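Local coordinates for protein diaminopropionate ammonia-lyase (Escherichia coli, PDB 4D9N) that uses pyridoxal 5'-phosphate to catalyse the alpha,beta-elimination of both L- and D-2,3-diaminopropionate, giving pyruvate and ammonia, at residues 47-52 / 61-66; 91-96 / 111-116; 117-122 / 138-143; 188-193 / 293-298; 226-231 / 256-261. One frame throughout, in Å; residues are numbered along the deposited sequence.

Interaction 1 of 5, residues 47-52 / 61-66; sequences LCALDD and KILVKD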
# COMPACT_ATOMS: atom_id res chain seq x y z
N LEU A 47 -6.96 14.98 9.90
CA LEU A 47 -6.54 15.68 8.70
C LEU A 47 -5.06 15.39 8.53
O LEU A 47 -4.22 15.97 9.21
CB LEU A 47 -6.80 17.19 8.82
CG LEU A 47 -6.48 18.02 7.57
CD1 LEU A 47 -7.50 17.77 6.47
CD2 LEU A 47 -6.42 19.50 7.91
N CYS A 48 -4.76 14.46 7.62
CA CYS A 48 -3.40 13.95 7.46
C CYS A 48 -2.58 14.81 6.51
O CYS A 48 -3.02 15.13 5.41
CB CYS A 48 -3.44 12.50 6.98
SG CYS A 48 -4.40 11.38 8.03
N ALA A 49 -1.38 15.18 6.97
CA ALA A 49 -0.45 15.98 6.18
C ALA A 49 0.51 15.08 5.40
O ALA A 49 1.40 14.46 5.98
CB ALA A 49 0.32 16.94 7.07
N LEU A 50 0.31 15.02 4.09
CA LEU A 50 1.15 14.21 3.22
C LEU A 50 2.30 15.04 2.65
O LEU A 50 2.33 15.34 1.45
CB LEU A 50 0.32 13.57 2.10
CG LEU A 50 -0.91 12.75 2.50
CD1 LEU A 50 -1.64 12.25 1.27
CD2 LEU A 50 -0.54 11.60 3.42
N ASP A 51 3.23 15.40 3.52
CA ASP A 51 4.35 16.29 3.18
C ASP A 51 5.22 15.77 2.04
O ASP A 51 5.59 16.52 1.14
CB ASP A 51 5.22 16.57 4.41
CG ASP A 51 4.51 17.40 5.47
OD1 ASP A 51 3.39 17.92 5.21
OD2 ASP A 51 5.08 17.56 6.57
N ASP A 52 5.55 14.48 2.10
CA ASP A 52 6.47 13.87 1.14
C ASP A 52 5.85 13.69 -0.24
O ASP A 52 6.54 13.80 -1.25
CB ASP A 52 7.01 12.54 1.69
CG ASP A 52 7.87 12.72 2.93
OD1 ASP A 52 8.26 13.87 3.23
OD2 ASP A 52 8.17 11.72 3.60
N LYS A 61 1.84 21.64 0.22
CA LYS A 61 1.21 20.69 1.14
C LYS A 61 -0.03 20.05 0.54
O LYS A 61 -0.79 20.70 -0.19
CB LYS A 61 0.86 21.37 2.47
CG LYS A 61 1.93 21.23 3.54
CD LYS A 61 1.61 22.06 4.77
CE LYS A 61 2.51 21.69 5.94
NZ LYS A 61 2.18 20.35 6.51
N ILE A 62 -0.22 18.77 0.85
CA ILE A 62 -1.47 18.06 0.55
C ILE A 62 -2.07 17.58 1.87
O ILE A 62 -1.41 16.89 2.64
CB ILE A 62 -1.24 16.88 -0.42
CG1 ILE A 62 -0.67 17.38 -1.75
CG2 ILE A 62 -2.53 16.10 -0.64
CD1 ILE A 62 -0.05 16.30 -2.61
N LEU A 63 -3.31 17.98 2.12
CA LEU A 63 -4.00 17.63 3.36
C LEU A 63 -5.23 16.78 3.07
O LEU A 63 -6.08 17.17 2.26
CB LEU A 63 -4.39 18.90 4.13
CG LEU A 63 -3.27 19.88 4.48
CD1 LEU A 63 -3.84 21.21 4.96
CD2 LEU A 63 -2.31 19.30 5.51
N VAL A 64 -5.33 15.63 3.73
CA VAL A 64 -6.42 14.70 3.47
C VAL A 64 -7.31 14.48 4.70
O VAL A 64 -6.84 14.01 5.74
CB VAL A 64 -5.91 13.34 2.93
CG1 VAL A 64 -7.07 12.42 2.59
CG2 VAL A 64 -5.04 13.55 1.70
N LYS A 65 -8.58 14.85 4.56
CA LYS A 65 -9.58 14.63 5.59
C LYS A 65 -10.04 13.17 5.51
O LYS A 65 -10.71 12.78 4.55
CB LYS A 65 -10.77 15.58 5.40
CG LYS A 65 -11.79 15.60 6.52
CD LYS A 65 -11.18 16.12 7.82
CE LYS A 65 -12.25 16.42 8.85
NZ LYS A 65 -11.67 16.44 10.22
N ASP A 66 -9.66 12.38 6.52
CA ASP A 66 -9.89 10.94 6.51
C ASP A 66 -11.23 10.56 7.14
O ASP A 66 -11.31 10.26 8.34
CB ASP A 66 -8.74 10.21 7.22
CG ASP A 66 -8.79 8.69 7.03
OD1 ASP A 66 -9.66 8.19 6.28
OD2 ASP A 66 -7.95 7.99 7.64
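Leu47, Cys48 and Ala49 pair with Lys65, Val64 and Leu63 as two antiparallel strands whose axes run 151° apart, with Cys48 and Val64 as the hydrogen-bonded pair between two non-hydrogen-bonded ones. Cys48 N gives its hydrogen to Val64 O at 2.8 Å, and Val64 N returns the bond to Cys48 O. Past the strand end a third bond, Leu50 N to Ile62 O at 2.9 Å, runs almost straight on from the carbonyl. The side chains divide between the two faces of the sheet. On the face of Leu47, Ala49, Leu63 and Lys65, Leu47 has CG anti to its backbone N (chi1 -176°), which lays CD1 over the neighbouring strand, 3.7 Å from Lys65 N and 4.1 Å from Leu63 CB. Leu63 in turn sets CD2 against Ala49 CB at 3.9 Å, while Met217 of helix 197-219 packs on both leucines. Leu50, just past the strand, crosses Val64 on the face of Cys48 and Val64, its CD1 lying 3.7 Å from Val64 CG2. The polar end of Lys65 turns to Thr45 O, Gln216 and Glu212. Where the chain leaves strand 47-49 for helix 51-57, Asp51 and Lys61 extend side by side; the lysine bends at its last torsion and brings NZ to the syn side of Asp51 OD1, 3.0 Å away and 18° out of the carboxylate plane. Since Asp51 stands in the first turn of the helix, its negative charge is likely to suit the helix dipole as well as Lys61, and the salt bridge ties that helix start to strand 61-66.

Interaction 2 of 5, residues 91-96 / 111-116; sequences EKYHLD and EKMTFA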
# COMPACT_ATOMS: atom_id res chain seq x y z
N GLU A 91 -39.21 17.77 14.51
CA GLU A 91 -40.32 18.47 13.86
C GLU A 91 -41.66 17.76 14.10
O GLU A 91 -42.63 18.39 14.52
CB GLU A 91 -40.06 18.62 12.35
N LYS A 92 -41.69 16.45 13.84
CA LYS A 92 -42.92 15.67 13.94
C LYS A 92 -43.35 15.42 15.39
O LYS A 92 -44.54 15.49 15.71
CB LYS A 92 -42.78 14.35 13.18
CG LYS A 92 -44.07 13.55 13.03
CD LYS A 92 -43.91 12.37 12.09
CE LYS A 92 -45.15 11.49 12.05
NZ LYS A 92 -45.33 10.69 13.30
N TYR A 93 -42.39 15.12 16.26
CA TYR A 93 -42.70 14.79 17.65
C TYR A 93 -42.50 15.97 18.62
O TYR A 93 -42.40 15.77 19.83
CB TYR A 93 -41.90 13.56 18.11
CG TYR A 93 -42.20 12.31 17.30
CD1 TYR A 93 -43.51 11.90 17.07
CD2 TYR A 93 -41.16 11.53 16.79
CE1 TYR A 93 -43.79 10.76 16.34
CE2 TYR A 93 -41.43 10.38 16.06
CZ TYR A 93 -42.74 10.00 15.84
OH TYR A 93 -43.02 8.86 15.11
N HIS A 94 -42.48 17.18 18.07
CA HIS A 94 -42.41 18.43 18.85
C HIS A 94 -41.36 18.41 19.92
O HIS A 94 -41.66 18.42 21.12
CB HIS A 94 -43.79 18.78 19.42
N LEU A 95 -40.10 18.37 19.48
CA LEU A 95 -38.95 18.38 20.38
C LEU A 95 -37.94 19.43 19.91
O LEU A 95 -38.07 19.96 18.80
CB LEU A 95 -38.28 17.00 20.41
CG LEU A 95 -39.12 15.78 20.84
CD1 LEU A 95 -38.56 14.51 20.21
CD2 LEU A 95 -39.20 15.65 22.36
N ASP A 96 -36.96 19.73 20.75
CA ASP A 96 -35.89 20.65 20.37
C ASP A 96 -34.60 19.89 20.11
O ASP A 96 -34.21 19.00 20.88
CB ASP A 96 -35.69 21.73 21.44
CG ASP A 96 -34.88 22.93 20.92
OD1 ASP A 96 -34.58 22.99 19.71
OD2 ASP A 96 -34.56 23.82 21.74
N GLU A 111 -45.42 6.08 18.60
CA GLU A 111 -45.41 6.14 17.14
C GLU A 111 -43.99 6.00 16.61
O GLU A 111 -43.09 6.75 17.02
CB GLU A 111 -46.05 7.44 16.64
CG GLU A 111 -47.47 7.67 17.12
CD GLU A 111 -48.03 9.03 16.73
OE1 GLU A 111 -47.23 9.97 16.49
OE2 GLU A 111 -49.27 9.17 16.67
N LYS A 112 -43.79 5.05 15.71
CA LYS A 112 -42.48 4.81 15.09
C LYS A 112 -42.48 5.30 13.65
O LYS A 112 -43.40 5.02 12.88
CB LYS A 112 -42.14 3.31 15.12
CG LYS A 112 -42.12 2.67 16.50
CD LYS A 112 -40.73 2.65 17.11
CE LYS A 112 -40.72 1.84 18.40
NZ LYS A 112 -39.34 1.68 18.95
N MET A 113 -41.43 6.04 13.29
CA MET A 113 -41.24 6.46 11.91
C MET A 113 -40.54 5.37 11.11
O MET A 113 -39.73 4.61 11.66
CB MET A 113 -40.42 7.75 11.84
CG MET A 113 -41.15 9.00 12.29
SD MET A 113 -40.49 10.45 11.46
CE MET A 113 -40.44 11.61 12.83
N THR A 114 -40.86 5.29 9.83
CA THR A 114 -40.16 4.39 8.92
C THR A 114 -39.47 5.22 7.83
O THR A 114 -40.14 5.87 7.02
CB THR A 114 -41.10 3.34 8.30
OG1 THR A 114 -41.78 2.63 9.34
CG2 THR A 114 -40.31 2.34 7.46
N PHE A 115 -38.14 5.19 7.84
CA PHE A 115 -37.34 5.93 6.88
C PHE A 115 -36.98 5.06 5.69
O PHE A 115 -36.36 4.00 5.84
CB PHE A 115 -36.07 6.47 7.54
CG PHE A 115 -36.33 7.40 8.69
CD1 PHE A 115 -36.82 8.69 8.47
CD2 PHE A 115 -36.08 7.00 9.99
CE1 PHE A 115 -37.06 9.55 9.52
CE2 PHE A 115 -36.32 7.85 11.06
CZ PHE A 115 -36.81 9.13 10.82
N ALA A 116 -37.37 5.51 4.50
CA ALA A 116 -37.11 4.77 3.28
C ALA A 116 -36.08 5.50 2.42
O ALA A 116 -36.21 6.71 2.18
CB ALA A 116 -38.41 4.56 2.50
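Glu111 meets the aromatic side chain of Tyr93 first: its OE1 lies in the plane of the ring, at the edge, 3.5 Å from Tyr93 CE1, with the carboxylate turned 48° against the ring. The same oxygen is 3.8 Å from Lys92 NZ, a long salt bridge between two side chains that cross at about a right angle. The backbone of Glu111 also takes part, since its carbonyl O comes within 2.8 Å of Tyr93 OH. These residues lead into strand 114-118, one of the inner strands of a four-stranded parallel sheet, and the contact brings the approach to that strand against the C-terminal end of helix 81-92, where Tyr93 is the first residue to leave helical geometry. Met113 then fills the corner. Its chain bends at chi3 (-138°), carrying CE between the two residues, 3.6 Å from Lys92 CB and 3.6 Å from Tyr93 CE2, while CG stays 3.4 Å from Tyr93 OH. Lys92 and Met113 slide past each other in opposite directions, and Leu89 of the same helix also touches the methionine.

Interaction 3 of 5, residues 117-122 / 138-143; sequences TTTDGN and AVIYMP. With DSN (D-serine), chain C.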
# COMPACT_ATOMS: atom_id res chain seq x y z
N THR A 117 -35.06 4.77 1.98
CA THR A 117 -34.05 5.36 1.10
C THR A 117 -33.38 4.34 0.17
O THR A 117 -33.35 3.14 0.45
CB THR A 117 -32.99 6.16 1.90
OG1 THR A 117 -32.45 7.19 1.06
CG2 THR A 117 -31.86 5.27 2.40
N THR A 118 -32.88 4.85 -0.95
CA THR A 118 -32.12 4.08 -1.92
C THR A 118 -30.66 4.48 -1.83
O THR A 118 -30.34 5.67 -1.80
CB THR A 118 -32.63 4.32 -3.36
OG1 THR A 118 -34.02 4.00 -3.44
CG2 THR A 118 -31.88 3.45 -4.36
N THR A 119 -29.78 3.49 -1.77
CA THR A 119 -28.35 3.73 -1.69
C THR A 119 -27.55 2.71 -2.48
O THR A 119 -28.03 1.60 -2.75
CB THR A 119 -27.85 3.74 -0.23
OG1 THR A 119 -26.55 4.35 -0.17
CG2 THR A 119 -27.77 2.32 0.34
N ASP A 120 -26.33 3.08 -2.86
CA ASP A 120 -25.37 2.12 -3.39
C ASP A 120 -24.29 1.84 -2.33
O ASP A 120 -23.29 1.19 -2.62
CB ASP A 120 -24.76 2.60 -4.72
CG ASP A 120 -24.14 3.99 -4.62
OD1 ASP A 120 -24.04 4.66 -5.68
OD2 ASP A 120 -23.75 4.41 -3.51
N GLY A 121 -24.52 2.34 -1.11
CA GLY A 121 -23.60 2.10 -0.01
C GLY A 121 -23.73 2.94 1.25
O GLY A 121 -24.44 2.56 2.19
N ASN A 122 -23.05 4.08 1.26
CA ASN A 122 -22.84 4.86 2.49
C ASN A 122 -24.07 5.60 3.04
O ASN A 122 -24.31 5.58 4.25
CB ASN A 122 -21.67 5.84 2.31
CG ASN A 122 -20.37 5.13 1.99
OD1 ASN A 122 -20.07 4.06 2.53
ND2 ASN A 122 -19.57 5.74 1.13
N ALA A 138 -36.03 1.44 9.40
CA ALA A 138 -35.38 1.78 8.15
C ALA A 138 -35.59 0.70 7.09
O ALA A 138 -35.38 -0.49 7.33
CB ALA A 138 -33.90 2.05 8.36
N VAL A 139 -36.03 1.14 5.91
CA VAL A 139 -36.15 0.27 4.74
C VAL A 139 -35.22 0.80 3.65
O VAL A 139 -35.48 1.85 3.06
CB VAL A 139 -37.61 0.16 4.23
CG1 VAL A 139 -37.69 -0.78 3.04
CG2 VAL A 139 -38.54 -0.31 5.34
N ILE A 140 -34.14 0.07 3.42
CA ILE A 140 -33.09 0.49 2.50
C ILE A 140 -33.08 -0.36 1.24
O ILE A 140 -32.94 -1.58 1.30
CB ILE A 140 -31.69 0.43 3.17
CG1 ILE A 140 -31.72 1.01 4.60
CG2 ILE A 140 -30.64 1.10 2.29
CD1 ILE A 140 -32.08 2.48 4.72
N TYR A 141 -33.25 0.29 0.09
CA TYR A 141 -33.22 -0.39 -1.20
C TYR A 141 -31.87 -0.18 -1.87
O TYR A 141 -31.26 0.88 -1.76
CB TYR A 141 -34.32 0.14 -2.11
CG TYR A 141 -35.73 -0.20 -1.68
CD1 TYR A 141 -36.42 0.61 -0.79
CD2 TYR A 141 -36.38 -1.33 -2.18
CE1 TYR A 141 -37.72 0.31 -0.40
CE2 TYR A 141 -37.68 -1.64 -1.80
CZ TYR A 141 -38.34 -0.82 -0.90
OH TYR A 141 -39.63 -1.12 -0.52
N MET A 142 -31.41 -1.21 -2.58
CA MET A 142 -30.14 -1.17 -3.30
C MET A 142 -30.30 -1.74 -4.71
O MET A 142 -31.02 -2.71 -4.90
CB MET A 142 -29.05 -1.91 -2.52
CG MET A 142 -28.76 -1.35 -1.13
SD MET A 142 -27.27 -2.01 -0.35
CE MET A 142 -25.99 -1.14 -1.23
N PRO A 143 -29.63 -1.11 -5.70
CA PRO A 143 -29.70 -1.58 -7.09
C PRO A 143 -28.93 -2.88 -7.35
O PRO A 143 -28.11 -3.29 -6.52
CB PRO A 143 -29.08 -0.43 -7.88
CG PRO A 143 -28.19 0.27 -6.91
CD PRO A 143 -28.89 0.16 -5.59
N DSN C . -24.94 9.26 -2.61
CA DSN C . -24.73 7.86 -3.09
C DSN C . -24.97 6.89 -1.96
O DSN C . -25.99 6.20 -1.88
OXT DSN C . -24.14 6.75 -1.07
CB DSN C . -25.67 7.63 -4.28
OG DSN C . -24.89 7.48 -5.48
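Thr119 and Asp120 hold the bound D-serine just past the end of strand 114-118, while Thr119 also packs against Ile140 and Met142. Thr119 OG1 donates to the ligand's carboxylate O at 2.6 Å, and Asp120 N reaches that oxygen at 3.3 Å. The ligand hydroxyl OG donates to Asp120 OD1 at 3.0 Å; Asp120 is the inferred proton acceptor for L-diaminopropionate. Thr119 OG1 sits anti to its backbone N (chi1 -164°), and in that position it also accepts from Gly121 N at 3.0 Å, an ST turn in the loop that carries the ligand-binding groups. The other branch, CG2, lies 3.7 Å from Ile140 CG2. Met142 runs beside the threonine and bends at chi3 (76°), bringing CE 3.6 Å from Asp120 C. Behind this layer the parallel strands are joined by Thr117 N to Val139 O, Tyr141 N to Thr117 O and Thr119 N to Tyr141 O, and Thr117 CG2 rests on Ile140 CD1. The pair forms the two strands of a beta-alpha-beta unit: connecting helix 122-133 places Val127 on Thr117 and Ile140, helix 148-155 packs Ile154 on Thr119, Ile140 and Met142, and helix 168-182 lies on the face of Thr118 and Tyr141.

Interaction 4 of 5, residues 188-193 / 293-298; sequences QDTAWE and EPNPLG. With DSN (D-serine), chain C.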
# COMPACT_ATOMS: atom_id res chain seq x y z
N GLN A 188 -33.84 10.90 1.01
CA GLN A 188 -32.81 10.90 -0.04
C GLN A 188 -31.82 12.05 0.11
O GLN A 188 -32.19 13.15 0.54
CB GLN A 188 -33.43 10.93 -1.44
CG GLN A 188 -34.03 9.62 -1.92
CD GLN A 188 -33.05 8.45 -1.89
OE1 GLN A 188 -33.42 7.35 -1.50
NE2 GLN A 188 -31.81 8.69 -2.31
N ASP A 189 -30.57 11.78 -0.26
CA ASP A 189 -29.52 12.79 -0.23
C ASP A 189 -29.48 13.66 -1.49
O ASP A 189 -28.44 14.23 -1.83
CB ASP A 189 -28.15 12.13 0.05
CG ASP A 189 -27.78 11.06 -0.98
OD1 ASP A 189 -28.68 10.51 -1.64
OD2 ASP A 189 -26.58 10.76 -1.10
N THR A 190 -30.62 13.75 -2.17
CA THR A 190 -30.75 14.62 -3.34
C THR A 190 -32.10 15.34 -3.36
O THR A 190 -33.07 14.90 -2.73
CB THR A 190 -30.51 13.86 -4.67
OG1 THR A 190 -30.41 14.81 -5.75
CG2 THR A 190 -31.63 12.86 -4.97
N ALA A 191 -32.16 16.46 -4.09
CA ALA A 191 -33.35 17.30 -4.10
C ALA A 191 -34.09 17.27 -5.44
O ALA A 191 -33.50 17.05 -6.49
CB ALA A 191 -32.98 18.73 -3.74
N TRP A 192 -35.40 17.47 -5.36
CA TRP A 192 -36.24 17.70 -6.54
C TRP A 192 -37.41 18.55 -6.14
O TRP A 192 -37.58 18.86 -4.96
CB TRP A 192 -36.69 16.38 -7.17
CG TRP A 192 -37.42 15.44 -6.24
CD1 TRP A 192 -38.79 15.34 -6.02
CD2 TRP A 192 -36.82 14.42 -5.36
NE1 TRP A 192 -39.08 14.37 -5.10
CE2 TRP A 192 -37.94 13.78 -4.66
CE3 TRP A 192 -35.52 14.00 -5.08
CZ2 TRP A 192 -37.75 12.76 -3.74
CZ3 TRP A 192 -35.34 12.97 -4.15
CH2 TRP A 192 -36.43 12.36 -3.50
N GLU A 193 -38.22 18.96 -7.12
CA GLU A 193 -39.41 19.77 -6.86
C GLU A 193 -40.35 19.11 -5.86
O GLU A 193 -40.91 18.04 -6.12
CB GLU A 193 -40.17 20.07 -8.16
CG GLU A 193 -39.55 21.16 -9.03
CD GLU A 193 -40.49 21.65 -10.11
OE1 GLU A 193 -41.71 21.74 -9.84
OE2 GLU A 193 -40.01 21.96 -11.22
N GLU A 293 -28.94 12.72 -12.28
CA GLU A 293 -29.26 14.15 -12.43
C GLU A 293 -28.74 14.92 -11.21
O GLU A 293 -28.92 14.47 -10.07
CB GLU A 293 -30.76 14.36 -12.62
CG GLU A 293 -31.09 15.29 -13.78
CD GLU A 293 -32.58 15.50 -13.98
OE1 GLU A 293 -33.08 15.21 -15.09
OE2 GLU A 293 -33.25 15.97 -13.04
N PRO A 294 -28.11 16.09 -11.44
CA PRO A 294 -27.47 16.86 -10.36
C PRO A 294 -28.44 17.32 -9.28
O PRO A 294 -29.62 17.54 -9.55
CB PRO A 294 -26.88 18.08 -11.08
CG PRO A 294 -26.80 17.69 -12.52
CD PRO A 294 -27.96 16.77 -12.74
N ASN A 295 -27.92 17.47 -8.06
CA ASN A 295 -28.66 17.99 -6.93
C ASN A 295 -28.79 19.52 -7.05
O ASN A 295 -27.78 20.22 -6.96
CB ASN A 295 -27.94 17.61 -5.64
CG ASN A 295 -28.78 17.81 -4.39
OD1 ASN A 295 -29.59 18.73 -4.31
ND2 ASN A 295 -28.57 16.96 -3.40
N PRO A 296 -30.02 20.03 -7.24
CA PRO A 296 -30.29 21.46 -7.45
C PRO A 296 -29.69 22.36 -6.37
O PRO A 296 -29.13 23.41 -6.70
CB PRO A 296 -31.82 21.54 -7.42
CG PRO A 296 -32.27 20.19 -7.85
CD PRO A 296 -31.27 19.24 -7.25
N LEU A 297 -29.81 21.96 -5.11
CA LEU A 297 -29.27 22.73 -3.99
C LEU A 297 -27.74 22.76 -4.01
O LEU A 297 -27.13 23.78 -3.70
CB LEU A 297 -29.76 22.18 -2.65
CG LEU A 297 -31.26 22.05 -2.35
CD1 LEU A 297 -31.48 21.16 -1.14
CD2 LEU A 297 -31.91 23.41 -2.14
N GLY A 298 -27.15 21.63 -4.39
CA GLY A 298 -25.70 21.53 -4.55
C GLY A 298 -25.23 22.25 -5.80
O GLY A 298 -24.22 22.95 -5.78
N DSN C . -24.94 9.26 -2.61
CA DSN C . -24.73 7.86 -3.09
C DSN C . -24.97 6.89 -1.96
O DSN C . -25.99 6.20 -1.88
OXT DSN C . -24.14 6.75 -1.07
CB DSN C . -25.67 7.63 -4.28
OG DSN C . -24.89 7.48 -5.48
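Asn295 reaches toward the backbone of Asp189, Thr190 and Ala191, and here the contact is tightly packed. Its CG stands anti to the backbone N (chi1 -166°), a setting that lays the amide along the loop, past the oppositely directed side chain of Thr190. ND2 comes 3.2 Å from Asp189 O and equally near Thr190 CA, while OD1 takes a weak, bent hydrogen bond from Ala191 N at 3.4 Å. Buried Ala191 belongs to this tight part too, with Pro296 CD 3.2 Å from Ala191 O. Asn295 OD1 also accepts, again weakly, from Leu297 N at 3.3 Å, so one oxygen serves both the loop and the first turn of helix 296-305. Replacing this residue with an alanine would probably leave Leu297 N without its cap and Ala191 N without its weak partner, loosening the loop's hold on the helix start. The looser side is that of the partly exposed Pro296 and Leu297 side chains: Ala191 CB meets Pro296 CD and Leu297 CD1, each at 3.9 Å. Trp192 turns off to stack on Tyr195. At the inner end, Asp189 OD2 accepts a hydrogen bond from the amino N of the bound D-serine at 2.7 Å. What results is an asparagine N-cap of helix 296-305 set against the loop that binds the ligand's amino group in this pyridoxal-phosphate enzyme.

Interaction 5 of 5, residues 226-231 / 256-261; sequences HVLLQA and IIVEPD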
# COMPACT_ATOMS: atom_id res chain seq x y z
N HIS A 226 -6.19 25.46 -2.51
CA HIS A 226 -6.99 24.58 -3.36
C HIS A 226 -7.86 23.65 -2.57
O HIS A 226 -7.57 23.34 -1.41
CB HIS A 226 -6.07 23.76 -4.26
CG HIS A 226 -5.40 24.56 -5.36
ND1 HIS A 226 -4.52 25.55 -5.10
CD2 HIS A 226 -5.50 24.47 -6.75
CE1 HIS A 226 -4.09 26.07 -6.27
NE2 HIS A 226 -4.69 25.41 -7.27
N VAL A 227 -8.95 23.19 -3.20
CA VAL A 227 -9.76 22.10 -2.65
C VAL A 227 -10.34 21.23 -3.77
O VAL A 227 -10.95 21.73 -4.72
CB VAL A 227 -10.87 22.61 -1.68
CG1 VAL A 227 -11.93 23.42 -2.41
CG2 VAL A 227 -11.49 21.44 -0.92
N LEU A 228 -10.10 19.92 -3.66
CA LEU A 228 -10.71 18.96 -4.57
C LEU A 228 -11.88 18.27 -3.87
O LEU A 228 -11.76 17.83 -2.73
CB LEU A 228 -9.69 17.93 -5.07
CG LEU A 228 -8.85 18.34 -6.28
CD1 LEU A 228 -7.63 19.15 -5.87
CD2 LEU A 228 -8.42 17.12 -7.08
N LEU A 229 -13.01 18.20 -4.57
CA LEU A 229 -14.22 17.61 -4.01
C LEU A 229 -14.86 16.65 -5.01
O LEU A 229 -15.32 17.08 -6.08
CB LEU A 229 -15.22 18.71 -3.62
CG LEU A 229 -14.79 19.77 -2.60
CD1 LEU A 229 -15.75 20.95 -2.62
CD2 LEU A 229 -14.68 19.19 -1.20
N GLN A 230 -14.88 15.37 -4.67
CA GLN A 230 -15.56 14.37 -5.50
C GLN A 230 -17.07 14.57 -5.41
O GLN A 230 -17.60 14.77 -4.32
CB GLN A 230 -15.16 12.93 -5.12
CG GLN A 230 -15.32 12.55 -3.66
CD GLN A 230 -14.09 12.89 -2.83
OE1 GLN A 230 -13.81 14.06 -2.56
NE2 GLN A 230 -13.36 11.86 -2.41
N ALA A 231 -17.74 14.53 -6.56
CA ALA A 231 -19.18 14.81 -6.59
C ALA A 231 -20.00 13.77 -7.34
O ALA A 231 -19.77 13.50 -8.52
CB ALA A 231 -19.43 16.20 -7.15
N ILE A 256 -12.01 22.51 -7.15
CA ILE A 256 -12.10 21.58 -8.26
C ILE A 256 -13.07 20.44 -7.95
O ILE A 256 -12.93 19.75 -6.93
CB ILE A 256 -10.71 21.00 -8.64
CG1 ILE A 256 -9.71 22.13 -8.93
CG2 ILE A 256 -10.83 20.10 -9.86
CD1 ILE A 256 -8.26 21.74 -8.73
N ILE A 257 -14.05 20.25 -8.83
CA ILE A 257 -15.04 19.19 -8.66
C ILE A 257 -14.69 18.02 -9.58
O ILE A 257 -14.52 18.19 -10.79
CB ILE A 257 -16.49 19.71 -8.88
CG1 ILE A 257 -17.00 20.41 -7.61
CG2 ILE A 257 -17.44 18.58 -9.23
CD1 ILE A 257 -16.41 21.77 -7.33
N VAL A 258 -14.58 16.84 -8.98
CA VAL A 258 -14.07 15.65 -9.66
C VAL A 258 -15.17 14.61 -9.86
O VAL A 258 -15.86 14.23 -8.90
CB VAL A 258 -12.88 15.03 -8.87
CG1 VAL A 258 -12.40 13.75 -9.53
CG2 VAL A 258 -11.74 16.03 -8.74
N GLU A 259 -15.32 14.15 -11.10
CA GLU A 259 -16.32 13.15 -11.45
C GLU A 259 -15.78 12.09 -12.42
O GLU A 259 -14.95 12.41 -13.27
CB GLU A 259 -17.55 13.81 -12.08
CG GLU A 259 -18.45 14.55 -11.11
CD GLU A 259 -19.67 15.14 -11.78
OE1 GLU A 259 -20.79 14.87 -11.30
OE2 GLU A 259 -19.51 15.87 -12.79
N PRO A 260 -16.26 10.84 -12.29
CA PRO A 260 -15.98 9.81 -13.30
C PRO A 260 -16.71 10.14 -14.60
O PRO A 260 -17.83 10.65 -14.57
CB PRO A 260 -16.55 8.53 -12.68
CG PRO A 260 -17.55 9.00 -11.68
CD PRO A 260 -17.01 10.29 -11.15
N ASP A 261 -16.08 9.84 -15.74
CA ASP A 261 -16.59 10.28 -17.04
C ASP A 261 -17.85 9.56 -17.53
O ASP A 261 -18.48 10.00 -18.50
CB ASP A 261 -15.48 10.23 -18.10
CG ASP A 261 -15.12 8.81 -18.52
OD1 ASP A 261 -14.92 7.95 -17.64
OD2 ASP A 261 -15.03 8.57 -19.74
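Leu229 N donates to Ile256 O at 2.8 Å, among the shortest bonds and nearly in line with the carbonyl, which Leu228 CA also approaches in a CA-H...O contact at 3.3 Å. Ile256 N donates to Val227 O, Val258 N to Leu229 O from well above the carbonyl plane (41° out), and Ala231 N to Val258 O, completing a parallel pair with axes 31° apart. On one face, Leu228 and Ile256 run side by side with their CD1 methyls 3.9 Å apart, and Leu228 CD2 crosses to Val258 CG2; Val346 of helix 338-351 packs on Leu228 and Val258. Ile257, on the face of Leu229, has CG2 anti to its backbone N, and this methyl meets Ala231 CB just beyond the strand end at 3.7 Å. Glu259 lies with CG 3.1 Å from Ala231 O, its chain extended toward helix 265-272, where OE1 accepts from Ile266 N and OE2 from Tyr267 N. With a glutamine here one carboxylate oxygen becomes an amide NH2, which would probably leave Ile266 N or Tyr267 N without its acceptor. Gln230 instead directs NE2 to Ile374 O and Ser339 O. The strands belong to a beta-alpha-beta unit with helix 235-248. Aliphatic side chains make most of the contact on both faces; Glu259 OE1 also lies 3.3 Å from Ala231 O, so the two N-H groups would probably have to offset that carbonyl.

Overall arrangement
Two sheets organise these contacts. Interactions 1 and 5 belong to the seven-stranded mixed sheet, with centres 17 Å apart; strand 370-375 lies between strands 61-66 and 226-230. Interactions 2 and 3 share strand 114-118 of the parallel sheet and touch directly, Phe115 O lying 2.9 Å from Val139 N. The cleft between the sheets is where interactions 3 and 4 meet: both bind D-serine, and Gln188 OE1 reaches Thr118 N at 2.6 Å and Thr117 OG1 at 2.7 Å. Interaction 5 is nested within the chain loop closed by interaction 4, its nearest atoms about 7 Å away. Interactions 1 and 2, with centres 40 Å apart, lie away from the active site.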